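Long-range contacts in peptidoglycan D,D-transpeptidase FtsI (Yersinia pestis, PDB 6SYN), which probably cross-links the peptide side chains of septal peptidoglycan during cell division, as a class B penicillin-binding protein whose transpeptidase site is the target of beta-lactams: residues 13-19 against 107-112; 32-36 against 86-90; 281-286 against 353-358; 272-278 against 291-297; 200-206 against 476-482. All coordinates share one frame; numbering follows the deposited sequence.

Contact 1: 13-19 against 107-112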
# COMPACT_ATOMS: atom_id res chain seq x y z
N PRO A 13 -19.35 0.16 25.28
CA PRO A 13 -18.18 0.72 24.60
C PRO A 13 -17.87 2.17 25.03
O PRO A 13 -18.67 3.04 24.75
CB PRO A 13 -18.55 0.68 23.10
CG PRO A 13 -19.80 -0.18 23.03
CD PRO A 13 -20.48 0.01 24.37
N THR A 14 -16.71 2.37 25.67
CA THR A 14 -16.28 3.64 26.33
C THR A 14 -15.32 4.41 25.41
O THR A 14 -14.71 3.78 24.53
CB THR A 14 -15.62 3.37 27.69
OG1 THR A 14 -14.33 2.82 27.44
CG2 THR A 14 -16.42 2.44 28.58
N ALA A 15 -15.16 5.72 25.66
CA ALA A 15 -14.36 6.65 24.84
C ALA A 15 -12.88 6.22 24.81
O ALA A 15 -12.38 5.73 25.85
CB ALA A 15 -14.51 8.06 25.36
N ARG A 16 -12.23 6.39 23.66
CA ARG A 16 -10.81 6.06 23.39
C ARG A 16 -10.07 7.36 23.05
O ARG A 16 -10.74 8.34 22.66
CB ARG A 16 -10.69 5.08 22.21
CG ARG A 16 -11.38 3.74 22.43
CD ARG A 16 -11.63 2.99 21.13
NE ARG A 16 -10.40 2.69 20.40
CZ ARG A 16 -9.55 1.70 20.67
NH1 ARG A 16 -9.78 0.88 21.68
NH2 ARG A 16 -8.47 1.54 19.94
N GLY A 17 -8.74 7.37 23.17
CA GLY A 17 -7.87 8.47 22.70
C GLY A 17 -8.14 8.79 21.24
O GLY A 17 -8.65 7.92 20.53
N MET A 18 -7.80 10.00 20.80
CA MET A 18 -8.11 10.49 19.43
C MET A 18 -6.91 10.26 18.50
O MET A 18 -5.79 10.69 18.86
CB MET A 18 -8.46 11.97 19.44
CG MET A 18 -9.18 12.41 18.20
SD MET A 18 -9.18 14.20 18.03
CE MET A 18 -7.56 14.46 17.33
N ILE A 19 -7.14 9.61 17.35
CA ILE A 19 -6.12 9.43 16.28
C ILE A 19 -6.27 10.57 15.28
O ILE A 19 -7.37 10.74 14.71
CB ILE A 19 -6.25 8.06 15.58
CG1 ILE A 19 -6.43 6.91 16.58
CG2 ILE A 19 -5.05 7.84 14.66
CD1 ILE A 19 -6.63 5.56 15.94
N ARG A 107 -29.24 2.20 24.14
CA ARG A 107 -28.23 2.56 25.17
C ARG A 107 -27.35 3.70 24.65
O ARG A 107 -27.06 3.74 23.44
CB ARG A 107 -27.40 1.34 25.60
CG ARG A 107 -26.42 0.79 24.56
CD ARG A 107 -25.28 0.02 25.20
NE ARG A 107 -24.22 -0.31 24.25
CZ ARG A 107 -23.76 -1.53 23.98
NH1 ARG A 107 -24.25 -2.59 24.61
NH2 ARG A 107 -22.80 -1.70 23.09
N GLN A 108 -26.98 4.62 25.55
CA GLN A 108 -25.96 5.67 25.32
C GLN A 108 -24.58 5.01 25.35
O GLN A 108 -24.33 4.22 26.29
CB GLN A 108 -26.09 6.78 26.37
CG GLN A 108 -27.45 7.45 26.35
CD GLN A 108 -27.60 8.58 27.33
OE1 GLN A 108 -26.66 9.32 27.61
NE2 GLN A 108 -28.81 8.74 27.86
N GLU A 109 -23.75 5.26 24.34
CA GLU A 109 -22.36 4.75 24.26
C GLU A 109 -21.50 5.77 23.52
O GLU A 109 -22.04 6.81 23.10
CB GLU A 109 -22.30 3.38 23.58
CG GLU A 109 -22.86 3.37 22.16
CD GLU A 109 -22.78 2.03 21.45
OE1 GLU A 109 -23.58 1.13 21.78
OE2 GLU A 109 -21.90 1.88 20.58
N SER A 110 -20.21 5.47 23.39
CA SER A 110 -19.24 6.24 22.56
C SER A 110 -19.08 5.49 21.23
O SER A 110 -18.78 4.28 21.27
CB SER A 110 -17.93 6.43 23.29
OG SER A 110 -16.86 6.63 22.38
N ARG A 111 -19.36 6.16 20.12
CA ARG A 111 -19.20 5.58 18.76
C ARG A 111 -17.79 5.93 18.27
O ARG A 111 -17.48 7.13 18.20
CB ARG A 111 -20.27 6.13 17.81
CG ARG A 111 -20.18 5.54 16.41
CD ARG A 111 -21.23 6.11 15.48
NE ARG A 111 -21.05 5.61 14.13
CZ ARG A 111 -21.83 5.89 13.10
NH1 ARG A 111 -22.87 6.70 13.24
NH2 ARG A 111 -21.57 5.37 11.92
N ARG A 112 -16.98 4.92 17.99
CA ARG A 112 -15.68 5.13 17.32
C ARG A 112 -15.99 5.53 15.87
O ARG A 112 -16.36 4.65 15.08
CB ARG A 112 -14.81 3.87 17.44
CG ARG A 112 -13.31 4.13 17.35
CD ARG A 112 -12.87 5.37 18.10
NE ARG A 112 -11.42 5.46 18.14
CZ ARG A 112 -10.73 6.39 18.79
NH1 ARG A 112 -9.41 6.37 18.74
NH2 ARG A 112 -11.35 7.34 19.48
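In the N-terminal dimerisation-type region of this penicillin-binding protein, the loop leading into strand 19-20 runs beside strand 104-113, and Pro13 and Arg112 meet their partners at opposite ends of the contact. At the first end Ser110 N donates to Pro13 O at 3.2 Å in a nearly straight bond (167° at the hydrogen). The side chains of Pro13 and Arg107 cross at about a right angle, with Pro13 CD 3.2 Å from Arg107 NH2, and Pro13 CG lies 3.8 Å from Glu109 OE2. A salt bridge from Arg107 NE to Glu109 OE1 (2.9 Å) holds these two side chains together beside the proline. In the middle, Ser110 OG comes to 3.5 Å from Ala15 CA and is hydrogen-bonded to Ser30. At the other end Arg112, bent at chi2 (41°), brings the edge of its guanidinium to Gly17 O, which accepts weakly from NH2 at 3.0 Å; NH1 also points at this oxygen, but its modelled distance is too short to be relied on. Arg16 CB lies over one face of that guanidinium, toward its rim, 3.6 Å from Arg112 NH2. The two arginine planes stand 81° apart, and acidic residues balance their charges: Glu138 of helix 136-140 bridges to both, and Asp142 takes Arg16 as well. The contact thus ties the loop to one strand of the mixed sheet, with strand 26-38 touching Arg112 through Ala28 and helix 142-145 packing Leu145 against Arg16 and Ile19.

Contact 2: 32-36 against 86-90; sequences PVNAV and RQVNP
Segments 32-36, on strand 26-38, and 86-90 run at 103° to each other, end to end, and their CA atoms come closest at Ala35 and Arg86, 4.7 Å apart. Val88 N donates to Asn34 O at 3.1 Å, with an angle of 138° at the hydrogen, and Gln87 CA adds a CA-H...O contact to the same oxygen. Beside this bond Arg86 O sits against two methyl groups, 3.3 Å from Val33 CG2 and 3.3 Å from Ala35 CB. The chain turns a corner at Arg86, so strand 82-88, antiparallel to strand 26-38 in the mixed sheet of the N-terminal region, changes direction, and after Val88 passes into Asn89, the N-cap of helix 90-97. With chi1 at -62°, Val33 sets CG1 beside its backbone N, where it meets Gln87 CG at 3.5 Å, while CG2 is left to meet Arg86 O. The extended Gln87 chain carries OE1 past CG1 to a weak hydrogen bond with Arg111. Val36 CG2 packs loosely on Val88 CG1, and nearer the helix Asn34 OD1 lies 4.1 Å from Pro90 CD.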
# COMPACT_ATOMS: atom_id res chain seq x y z
N PRO A 32 -20.23 10.66 21.71
CA PRO A 32 -21.34 10.17 22.53
C PRO A 32 -22.64 10.11 21.73
O PRO A 32 -22.99 11.11 21.11
CB PRO A 32 -21.41 11.19 23.68
CG PRO A 32 -20.91 12.47 23.06
CD PRO A 32 -19.86 12.04 22.06
N VAL A 33 -23.32 8.96 21.74
CA VAL A 33 -24.53 8.69 20.91
C VAL A 33 -25.53 7.86 21.73
O VAL A 33 -25.14 7.33 22.79
CB VAL A 33 -24.17 7.95 19.61
CG1 VAL A 33 -23.26 8.79 18.72
CG2 VAL A 33 -23.55 6.59 19.87
N ASN A 34 -26.78 7.80 21.26
CA ASN A 34 -27.75 6.72 21.57
C ASN A 34 -27.73 5.75 20.39
O ASN A 34 -27.85 6.22 19.24
CB ASN A 34 -29.16 7.26 21.84
CG ASN A 34 -29.18 8.57 22.60
OD1 ASN A 34 -29.99 9.45 22.30
ND2 ASN A 34 -28.30 8.71 23.58
N ALA A 35 -27.53 4.45 20.66
CA ALA A 35 -27.41 3.38 19.64
C ALA A 35 -28.55 2.37 19.83
O ALA A 35 -29.05 2.24 20.96
CB ALA A 35 -26.07 2.71 19.76
N VAL A 36 -28.93 1.69 18.75
CA VAL A 36 -30.01 0.67 18.74
C VAL A 36 -29.37 -0.68 18.43
O VAL A 36 -28.74 -0.82 17.36
CB VAL A 36 -31.14 1.00 17.75
CG1 VAL A 36 -32.20 -0.09 17.71
CG2 VAL A 36 -31.78 2.34 18.08
N ARG A 86 -25.87 2.52 14.87
CA ARG A 86 -24.79 3.03 15.76
C ARG A 86 -25.25 4.35 16.39
O ARG A 86 -24.79 4.67 17.50
CB ARG A 86 -23.49 3.19 14.97
CG ARG A 86 -22.91 1.87 14.47
CD ARG A 86 -21.42 1.96 14.18
NE ARG A 86 -20.98 0.86 13.33
CZ ARG A 86 -20.44 -0.29 13.74
NH1 ARG A 86 -20.09 -1.21 12.85
NH2 ARG A 86 -20.22 -0.52 15.03
N GLN A 87 -26.16 5.05 15.71
CA GLN A 87 -26.52 6.47 15.97
C GLN A 87 -27.99 6.68 15.60
O GLN A 87 -28.39 6.28 14.49
CB GLN A 87 -25.62 7.36 15.11
CG GLN A 87 -25.20 8.66 15.77
CD GLN A 87 -24.20 9.40 14.93
OE1 GLN A 87 -22.99 9.27 15.10
NE2 GLN A 87 -24.69 10.18 13.98
N VAL A 88 -28.76 7.29 16.50
CA VAL A 88 -30.15 7.76 16.21
C VAL A 88 -30.48 8.91 17.17
O VAL A 88 -30.04 8.84 18.34
CB VAL A 88 -31.15 6.59 16.29
CG1 VAL A 88 -31.94 6.56 17.59
CG2 VAL A 88 -32.08 6.59 15.09
N ASN A 89 -31.20 9.92 16.68
CA ASN A 89 -31.58 11.15 17.43
C ASN A 89 -32.58 10.76 18.52
O ASN A 89 -33.29 9.77 18.39
CB ASN A 89 -32.10 12.25 16.50
CG ASN A 89 -33.39 11.93 15.77
OD1 ASN A 89 -34.03 10.92 16.03
ND2 ASN A 89 -33.79 12.80 14.86
N PRO A 90 -32.62 11.48 19.66
CA PRO A 90 -33.63 11.26 20.70
C PRO A 90 -35.05 10.93 20.21
O PRO A 90 -35.62 10.00 20.73
CB PRO A 90 -33.61 12.62 21.42
CG PRO A 90 -32.16 13.03 21.38
CD PRO A 90 -31.64 12.52 20.05

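Contact 3: 281-286 against 353-358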
# COMPACT_ATOMS: atom_id res chain seq x y z
N VAL A 281 21.18 -18.95 -21.08
CA VAL A 281 21.63 -19.11 -19.67
C VAL A 281 21.04 -20.44 -19.19
O VAL A 281 19.80 -20.51 -19.02
CB VAL A 281 21.18 -17.89 -18.84
CG1 VAL A 281 21.50 -18.02 -17.36
CG2 VAL A 281 21.76 -16.60 -19.40
N ASN A 282 21.88 -21.48 -19.07
CA ASN A 282 21.48 -22.86 -18.67
C ASN A 282 20.44 -23.44 -19.65
O ASN A 282 19.62 -24.28 -19.20
CB ASN A 282 20.89 -22.92 -17.25
CG ASN A 282 21.84 -22.52 -16.14
OD1 ASN A 282 21.40 -22.15 -15.05
ND2 ASN A 282 23.14 -22.61 -16.38
N GLY A 283 20.46 -23.01 -20.91
CA GLY A 283 19.54 -23.51 -21.96
C GLY A 283 18.18 -22.83 -21.95
O GLY A 283 17.31 -23.27 -22.73
N HIS A 284 17.98 -21.81 -21.09
CA HIS A 284 16.81 -20.89 -21.09
C HIS A 284 17.20 -19.60 -21.83
O HIS A 284 18.30 -19.07 -21.56
CB HIS A 284 16.34 -20.59 -19.66
CG HIS A 284 15.86 -21.78 -18.89
ND1 HIS A 284 16.50 -22.24 -17.75
CD2 HIS A 284 14.80 -22.60 -19.08
CE1 HIS A 284 15.86 -23.28 -17.28
NE2 HIS A 284 14.81 -23.53 -18.08
N GLN A 285 16.33 -19.10 -22.72
CA GLN A 285 16.57 -17.87 -23.52
C GLN A 285 16.21 -16.64 -22.68
O GLN A 285 15.04 -16.52 -22.28
CB GLN A 285 15.75 -17.87 -24.82
CG GLN A 285 16.27 -16.90 -25.87
CD GLN A 285 15.42 -16.80 -27.11
OE1 GLN A 285 15.85 -16.29 -28.14
NE2 GLN A 285 14.19 -17.29 -27.03
N ILE A 286 17.17 -15.75 -22.41
CA ILE A 286 16.91 -14.36 -21.94
C ILE A 286 16.74 -13.51 -23.20
O ILE A 286 17.74 -13.33 -23.92
CB ILE A 286 18.03 -13.81 -21.04
CG1 ILE A 286 18.58 -14.83 -20.04
CG2 ILE A 286 17.56 -12.54 -20.34
CD1 ILE A 286 17.61 -15.24 -18.97
N SER A 353 22.23 -21.20 -9.28
CA SER A 353 22.35 -21.49 -10.74
C SER A 353 22.45 -20.16 -11.49
O SER A 353 22.06 -19.12 -10.93
CB SER A 353 21.20 -22.33 -11.24
OG SER A 353 19.96 -21.66 -11.07
N ASP A 354 22.96 -20.21 -12.72
CA ASP A 354 23.22 -19.02 -13.58
C ASP A 354 21.88 -18.38 -13.98
O ASP A 354 21.82 -17.14 -14.06
CB ASP A 354 24.10 -19.42 -14.75
CG ASP A 354 25.53 -19.73 -14.34
OD1 ASP A 354 25.77 -19.99 -13.13
OD2 ASP A 354 26.41 -19.71 -15.23
N ILE A 355 20.84 -19.19 -14.22
CA ILE A 355 19.46 -18.72 -14.55
C ILE A 355 18.84 -18.06 -13.31
O ILE A 355 18.08 -17.09 -13.49
CB ILE A 355 18.57 -19.85 -15.12
CG1 ILE A 355 17.17 -19.35 -15.51
CG2 ILE A 355 18.47 -21.03 -14.16
CD1 ILE A 355 17.15 -18.13 -16.42
N GLU A 356 19.14 -18.56 -12.11
CA GLU A 356 18.60 -17.99 -10.84
C GLU A 356 19.18 -16.58 -10.66
O GLU A 356 18.39 -15.64 -10.46
CB GLU A 356 18.87 -18.93 -9.67
CG GLU A 356 17.85 -20.05 -9.58
CD GLU A 356 18.21 -21.23 -8.69
OE1 GLU A 356 19.36 -21.28 -8.19
OE2 GLU A 356 17.34 -22.09 -8.50
N ARG A 357 20.51 -16.45 -10.78
CA ARG A 357 21.26 -15.17 -10.75
C ARG A 357 20.64 -14.16 -11.73
O ARG A 357 20.39 -13.02 -11.32
CB ARG A 357 22.74 -15.42 -11.06
CG ARG A 357 23.46 -16.17 -9.96
CD ARG A 357 24.73 -16.85 -10.43
NE ARG A 357 25.80 -15.88 -10.65
CZ ARG A 357 26.99 -16.17 -11.15
NH1 ARG A 357 27.29 -17.42 -11.49
NH2 ARG A 357 27.89 -15.22 -11.31
N ALA A 358 20.40 -14.59 -12.97
CA ALA A 358 19.77 -13.77 -14.04
C ALA A 358 18.37 -13.30 -13.60
O ALA A 358 18.13 -12.09 -13.59
CB ALA A 358 19.70 -14.56 -15.33
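Ile355, in the first turn of helix 354-360, reaches into the turn end of the beta hairpin 279-286 with every branch of its side chain. Its CB lies 3.6 Å from Asn282 OD1, and CG2 is closer to the same oxygen, at 3.3 Å. CG1, anti to the backbone N (chi1 -178°), runs instead towards the hairpin's second strand and approaches His284 ND1 at 3.7 Å. At the tip, CD1 rests on Ile286 CD1, 3.9 Å away. Ile355 N donates to Asn282 OD1 at 3.1 Å, from above the amide's carbonyl plane. Val281 CG1 packs against the backbone of the first helical turn, 3.4 Å from Ile355 N, while Ile286 CD1 reaches on to Ala358 CB. Asn282 and Gly283 form the type I' turn. A capping box, firm from Ser353 N to Glu356 OE1 and weak from Glu356 N to Ser353 OG, closes the same helix end. Both elements belong to the transpeptidase region, the Ile286 side chain about 8 Å from the bound beta-lactam-derived ligand. The asparagine thus engages a further N-H of the first helical turn, where the helix dipole would favour an acceptor oxygen, and an apolar patch backs this polar grip.

Contact 4: 272-278 against 291-297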
# COMPACT_ATOMS: atom_id res chain seq x y z
N SER A 272 29.01 3.02 -20.63
CA SER A 272 29.24 1.65 -21.18
C SER A 272 28.06 1.20 -22.05
O SER A 272 26.94 1.67 -21.80
CB SER A 272 29.50 0.65 -20.08
OG SER A 272 30.67 0.97 -19.35
N VAL A 273 28.32 0.29 -22.99
CA VAL A 273 27.34 -0.23 -24.00
C VAL A 273 27.46 -1.76 -24.07
O VAL A 273 28.55 -2.25 -24.46
CB VAL A 273 27.56 0.40 -25.39
CG1 VAL A 273 26.56 -0.13 -26.41
CG2 VAL A 273 27.53 1.92 -25.35
N LEU A 274 26.37 -2.46 -23.75
CA LEU A 274 26.28 -3.95 -23.69
C LEU A 274 25.49 -4.48 -24.89
O LEU A 274 24.48 -3.84 -25.27
CB LEU A 274 25.62 -4.36 -22.37
CG LEU A 274 26.57 -4.58 -21.19
CD1 LEU A 274 27.36 -3.32 -20.89
CD2 LEU A 274 25.82 -5.04 -19.95
N ASN A 275 25.93 -5.60 -25.46
CA ASN A 275 25.16 -6.42 -26.43
C ASN A 275 23.89 -6.91 -25.72
O ASN A 275 24.03 -7.61 -24.70
CB ASN A 275 26.01 -7.58 -26.97
CG ASN A 275 25.28 -8.45 -27.97
OD1 ASN A 275 24.27 -9.08 -27.63
ND2 ASN A 275 25.77 -8.50 -29.20
N THR A 276 22.71 -6.55 -26.23
CA THR A 276 21.39 -6.84 -25.59
C THR A 276 20.59 -7.80 -26.47
O THR A 276 19.36 -7.90 -26.26
CB THR A 276 20.66 -5.53 -25.27
OG1 THR A 276 20.81 -4.65 -26.38
CG2 THR A 276 21.18 -4.88 -24.01
N LEU A 277 21.26 -8.53 -27.37
CA LEU A 277 20.63 -9.56 -28.24
C LEU A 277 20.23 -10.77 -27.39
O LEU A 277 20.80 -11.00 -26.33
CB LEU A 277 21.61 -9.96 -29.35
CG LEU A 277 21.89 -8.87 -30.38
CD1 LEU A 277 23.11 -9.21 -31.22
CD2 LEU A 277 20.67 -8.63 -31.27
N PRO A 278 19.24 -11.58 -27.84
CA PRO A 278 18.86 -12.79 -27.11
C PRO A 278 20.05 -13.74 -26.97
O PRO A 278 20.80 -13.85 -27.91
CB PRO A 278 17.78 -13.43 -28.00
CG PRO A 278 17.25 -12.28 -28.83
CD PRO A 278 18.46 -11.39 -29.07
N ARG A 291 13.20 -5.13 -28.70
CA ARG A 291 14.39 -5.75 -29.36
C ARG A 291 15.39 -4.63 -29.68
O ARG A 291 15.03 -3.70 -30.43
CB ARG A 291 13.90 -6.58 -30.56
CG ARG A 291 14.87 -6.69 -31.73
CD ARG A 291 15.86 -7.83 -31.58
NE ARG A 291 16.79 -7.83 -32.71
CZ ARG A 291 17.39 -8.91 -33.22
NH1 ARG A 291 18.21 -8.78 -34.24
NH2 ARG A 291 17.15 -10.11 -32.72
N TYR A 292 16.59 -4.71 -29.10
CA TYR A 292 17.71 -3.75 -29.30
C TYR A 292 19.03 -4.54 -29.35
O TYR A 292 19.26 -5.39 -28.47
CB TYR A 292 17.73 -2.69 -28.20
CG TYR A 292 16.82 -1.51 -28.44
CD1 TYR A 292 17.25 -0.41 -29.17
CD2 TYR A 292 15.53 -1.47 -27.92
CE1 TYR A 292 16.43 0.68 -29.39
CE2 TYR A 292 14.69 -0.38 -28.13
CZ TYR A 292 15.15 0.70 -28.86
OH TYR A 292 14.34 1.78 -29.08
N ALA A 293 19.86 -4.25 -30.35
CA ALA A 293 21.13 -4.94 -30.64
C ALA A 293 22.13 -4.61 -29.54
O ALA A 293 22.74 -5.55 -28.99
CB ALA A 293 21.64 -4.54 -32.00
N GLU A 294 22.28 -3.32 -29.24
CA GLU A 294 23.17 -2.76 -28.19
C GLU A 294 22.30 -1.95 -27.23
O GLU A 294 21.13 -1.71 -27.58
CB GLU A 294 24.25 -1.83 -28.78
CG GLU A 294 24.66 -2.16 -30.21
CD GLU A 294 23.74 -1.65 -31.32
OE1 GLU A 294 22.90 -0.76 -31.03
OE2 GLU A 294 23.85 -2.14 -32.46
N LEU A 295 22.84 -1.53 -26.09
CA LEU A 295 22.15 -0.60 -25.16
C LEU A 295 23.16 -0.09 -24.13
O LEU A 295 23.83 -0.93 -23.50
CB LEU A 295 20.99 -1.36 -24.49
CG LEU A 295 19.64 -0.64 -24.38
CD1 LEU A 295 19.32 0.22 -25.59
CD2 LEU A 295 18.53 -1.65 -24.15
N SER A 296 23.28 1.24 -23.97
CA SER A 296 24.05 1.88 -22.87
C SER A 296 23.44 1.46 -21.53
O SER A 296 22.33 0.88 -21.54
CB SER A 296 24.08 3.38 -23.00
OG SER A 296 22.82 3.95 -22.67
N VAL A 297 24.14 1.73 -20.42
CA VAL A 297 23.69 1.42 -19.03
C VAL A 297 22.41 2.22 -18.75
O VAL A 297 21.46 1.63 -18.18
CB VAL A 297 24.80 1.69 -18.00
CG1 VAL A 297 24.29 1.57 -16.57
CG2 VAL A 297 25.99 0.77 -18.20
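With chi1 at 43°, Thr276 sets OG1 between its backbone N and carbonyl carbon and turns CG2 beside the N, so that the hydroxyl faces the carbonyl of Tyr292 and the methyl faces Leu295. OG1 donates to Tyr292 O at 2.7 Å from well above the carbonyl plane, and CG2 packs on Leu295 CB at 3.6 Å. The backbone N of Thr276 donates to Ala293 O. The strands 273-275 and 294-296 form a short two-stranded antiparallel sheet in the transpeptidase region: Leu274 and Leu295 are its hydrogen-bonded pair, joined by Leu274 N to Leu295 O (3.0 Å) and Leu295 N to Leu274 O (2.9 Å). On the face carrying Val273 and Glu294 the side chains run side by side, with Val273 CG1 3.7 Å from Glu294 CB. At the end of its strand, Asn275 OD1 accepts from Leu277 N in an Asx turn. Leu277 CD2 then sits over the centre of one face of the Arg291 guanidinium, 3.8 Å from CZ. Ser296 OG caps Gly299 N as helix 297-303 begins. At this surface site Thr276 N carries the backbone bonding one step past the strands, and its hydroxyl adds a bond to the Tyr292 carbonyl, while the flat face of the guanidinium, which offers no N-H, takes a leucine methyl.

Contact 5: 200-206 against 476-482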
# COMPACT_ATOMS: atom_id res chain seq x y z
N ASN A 200 -9.24 -0.61 -14.57
CA ASN A 200 -8.40 -1.73 -15.07
C ASN A 200 -8.93 -3.08 -14.58
O ASN A 200 -8.26 -4.10 -14.83
CB ASN A 200 -6.94 -1.55 -14.65
CG ASN A 200 -6.26 -0.42 -15.39
OD1 ASN A 200 -5.92 -0.57 -16.56
ND2 ASN A 200 -6.07 0.71 -14.73
N LYS A 201 -10.09 -3.08 -13.90
CA LYS A 201 -10.78 -4.30 -13.41
C LYS A 201 -9.74 -5.20 -12.74
O LYS A 201 -9.68 -6.40 -13.05
CB LYS A 201 -11.52 -4.99 -14.56
CG LYS A 201 -12.48 -4.07 -15.31
CD LYS A 201 -13.49 -4.81 -16.17
CE LYS A 201 -12.87 -5.83 -17.10
NZ LYS A 201 -13.76 -6.15 -18.24
N ALA A 202 -8.93 -4.60 -11.86
CA ALA A 202 -7.81 -5.23 -11.13
C ALA A 202 -8.35 -5.95 -9.90
O ALA A 202 -9.39 -5.53 -9.37
CB ALA A 202 -6.80 -4.17 -10.76
N GLU A 203 -7.67 -7.02 -9.48
CA GLU A 203 -7.95 -7.75 -8.22
C GLU A 203 -7.78 -6.78 -7.05
O GLU A 203 -8.65 -6.77 -6.15
CB GLU A 203 -7.02 -8.95 -8.07
CG GLU A 203 -7.41 -9.88 -6.93
CD GLU A 203 -6.45 -11.03 -6.71
OE1 GLU A 203 -5.89 -11.54 -7.71
OE2 GLU A 203 -6.26 -11.42 -5.54
N SER A 204 -6.71 -5.99 -7.07
CA SER A 204 -6.39 -4.99 -6.03
C SER A 204 -5.32 -4.03 -6.55
O SER A 204 -4.81 -4.22 -7.67
CB SER A 204 -5.96 -5.66 -4.73
OG SER A 204 -4.55 -5.84 -4.67
N GLY A 205 -5.04 -3.00 -5.76
CA GLY A 205 -3.89 -2.10 -5.93
C GLY A 205 -3.42 -1.64 -4.58
O GLY A 205 -4.18 -1.81 -3.61
N THR A 206 -2.20 -1.12 -4.50
CA THR A 206 -1.71 -0.40 -3.30
C THR A 206 -0.71 0.67 -3.77
O THR A 206 0.03 0.41 -4.74
CB THR A 206 -1.22 -1.36 -2.20
OG1 THR A 206 -0.07 -0.81 -1.57
CG2 THR A 206 -0.91 -2.75 -2.70
N VAL A 476 1.50 -0.35 -7.30
CA VAL A 476 1.35 -1.72 -7.88
C VAL A 476 -0.15 -1.97 -8.10
O VAL A 476 -0.91 -1.84 -7.13
CB VAL A 476 2.00 -2.81 -6.99
CG1 VAL A 476 1.44 -2.83 -5.58
CG2 VAL A 476 1.90 -4.19 -7.62
N ILE A 477 -0.55 -2.26 -9.34
CA ILE A 477 -1.91 -2.77 -9.69
C ILE A 477 -1.78 -4.29 -9.85
O ILE A 477 -1.04 -4.73 -10.75
CB ILE A 477 -2.49 -2.13 -10.97
CG1 ILE A 477 -2.47 -0.60 -10.93
CG2 ILE A 477 -3.89 -2.67 -11.25
CD1 ILE A 477 -3.37 0.02 -9.89
N ASN A 478 -2.50 -5.04 -9.02
CA ASN A 478 -2.44 -6.52 -8.99
C ASN A 478 -3.57 -7.05 -9.89
O ASN A 478 -4.75 -6.82 -9.56
CB ASN A 478 -2.45 -7.01 -7.54
CG ASN A 478 -2.90 -8.45 -7.39
OD1 ASN A 478 -2.35 -9.35 -8.02
ND2 ASN A 478 -3.89 -8.66 -6.54
N ASP A 479 -3.17 -7.66 -11.02
CA ASP A 479 -3.99 -8.43 -11.99
C ASP A 479 -4.97 -7.54 -12.76
O ASP A 479 -6.17 -7.81 -12.76
CB ASP A 479 -4.70 -9.61 -11.33
CG ASP A 479 -5.19 -10.66 -12.32
OD1 ASP A 479 -4.82 -10.57 -13.50
OD2 ASP A 479 -5.95 -11.54 -11.91
N PRO A 480 -4.48 -6.52 -13.49
CA PRO A 480 -5.32 -5.74 -14.41
C PRO A 480 -5.86 -6.63 -15.54
O PRO A 480 -5.06 -7.28 -16.19
CB PRO A 480 -4.40 -4.64 -14.95
CG PRO A 480 -2.99 -5.14 -14.70
CD PRO A 480 -3.09 -6.05 -13.49
N GLN A 481 -7.18 -6.62 -15.75
CA GLN A 481 -7.91 -7.55 -16.66
C GLN A 481 -8.76 -6.79 -17.69
O GLN A 481 -9.72 -7.40 -18.20
CB GLN A 481 -8.80 -8.50 -15.85
CG GLN A 481 -8.05 -9.68 -15.22
CD GLN A 481 -7.33 -10.53 -16.23
OE1 GLN A 481 -7.62 -10.52 -17.43
NE2 GLN A 481 -6.37 -11.30 -15.75
N ALA A 482 -8.41 -5.55 -18.03
CA ALA A 482 -9.23 -4.69 -18.93
C ALA A 482 -8.51 -4.41 -20.26
O ALA A 482 -9.06 -3.62 -21.05
CB ALA A 482 -9.62 -3.42 -18.22
O HOH W 1 -6.54 -3.22 -17.76
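Strands 204-211 and 471-478 are neighbours in the five-stranded antiparallel sheet at the centre of the transpeptidase fold, and Glu203 and Ser204 together face Asn478 in a classic beta bulge. Among the backbone hydrogen bonds, Asn478 O accepts from Ser204 N at 3.3 Å, in the carbonyl plane on a lone pair, and weakly from Glu203 N. Asn478 N returns a bond to Ser204 O at 2.8 Å. At the next hydrogen-bonded pair, Thr206 and Val476 exchange bonds through both N-H groups. Past the bulge, Gln481 N donates to Asn200 O at 2.9 Å, joining the Schellman motif that ends helix 183-199, with Lys201 at its positive-phi position, to the loop after strand 471-478. Polar side chains gather on the bulge side: Asn478, its CG anti to the backbone N (chi1 159°), brings ND2 weakly to Ser204 OG and lays it 3.5 Å from Glu203 CD, with amide and carboxylate planes 61° apart. Its OD1 accepts from Lys445, and Asp479 is salt-bridged to Arg455, which probably offsets the nearness of the Glu203 carboxylate. Apolar contacts are few: Ala202 CB touches Ile477 CG2, and Thr206 CG2 lies beside Val476 CG1 at 3.7 Å. A single water closes the far end, donating to Asn200 OD1 and accepting from Ala482 N, each at 3.0 Å.

Contacts 1 and 2 share the mixed sheet of the N-terminal region: strand 26-38 lies beside strand 104-113, and contact 2 nests inside the loop that contact 1 closes. Contacts 3 and 4 lie about 59 and 63 Å from contact 1, centre to centre, on the other side of the chain's centre; their segments alternate in sequence and meet where Gln285 packs on Pro278. Contact 5, about 13 Å from the chain's centre, has the most buried residues, whereas contact 4 is largely surface. Strand pairing dominates contacts 4 and 5, arginine and acidic groups mark contact 1, contact 2 combines one backbone bond with methyl packing, and contact 3 sets a hairpin against a helix start.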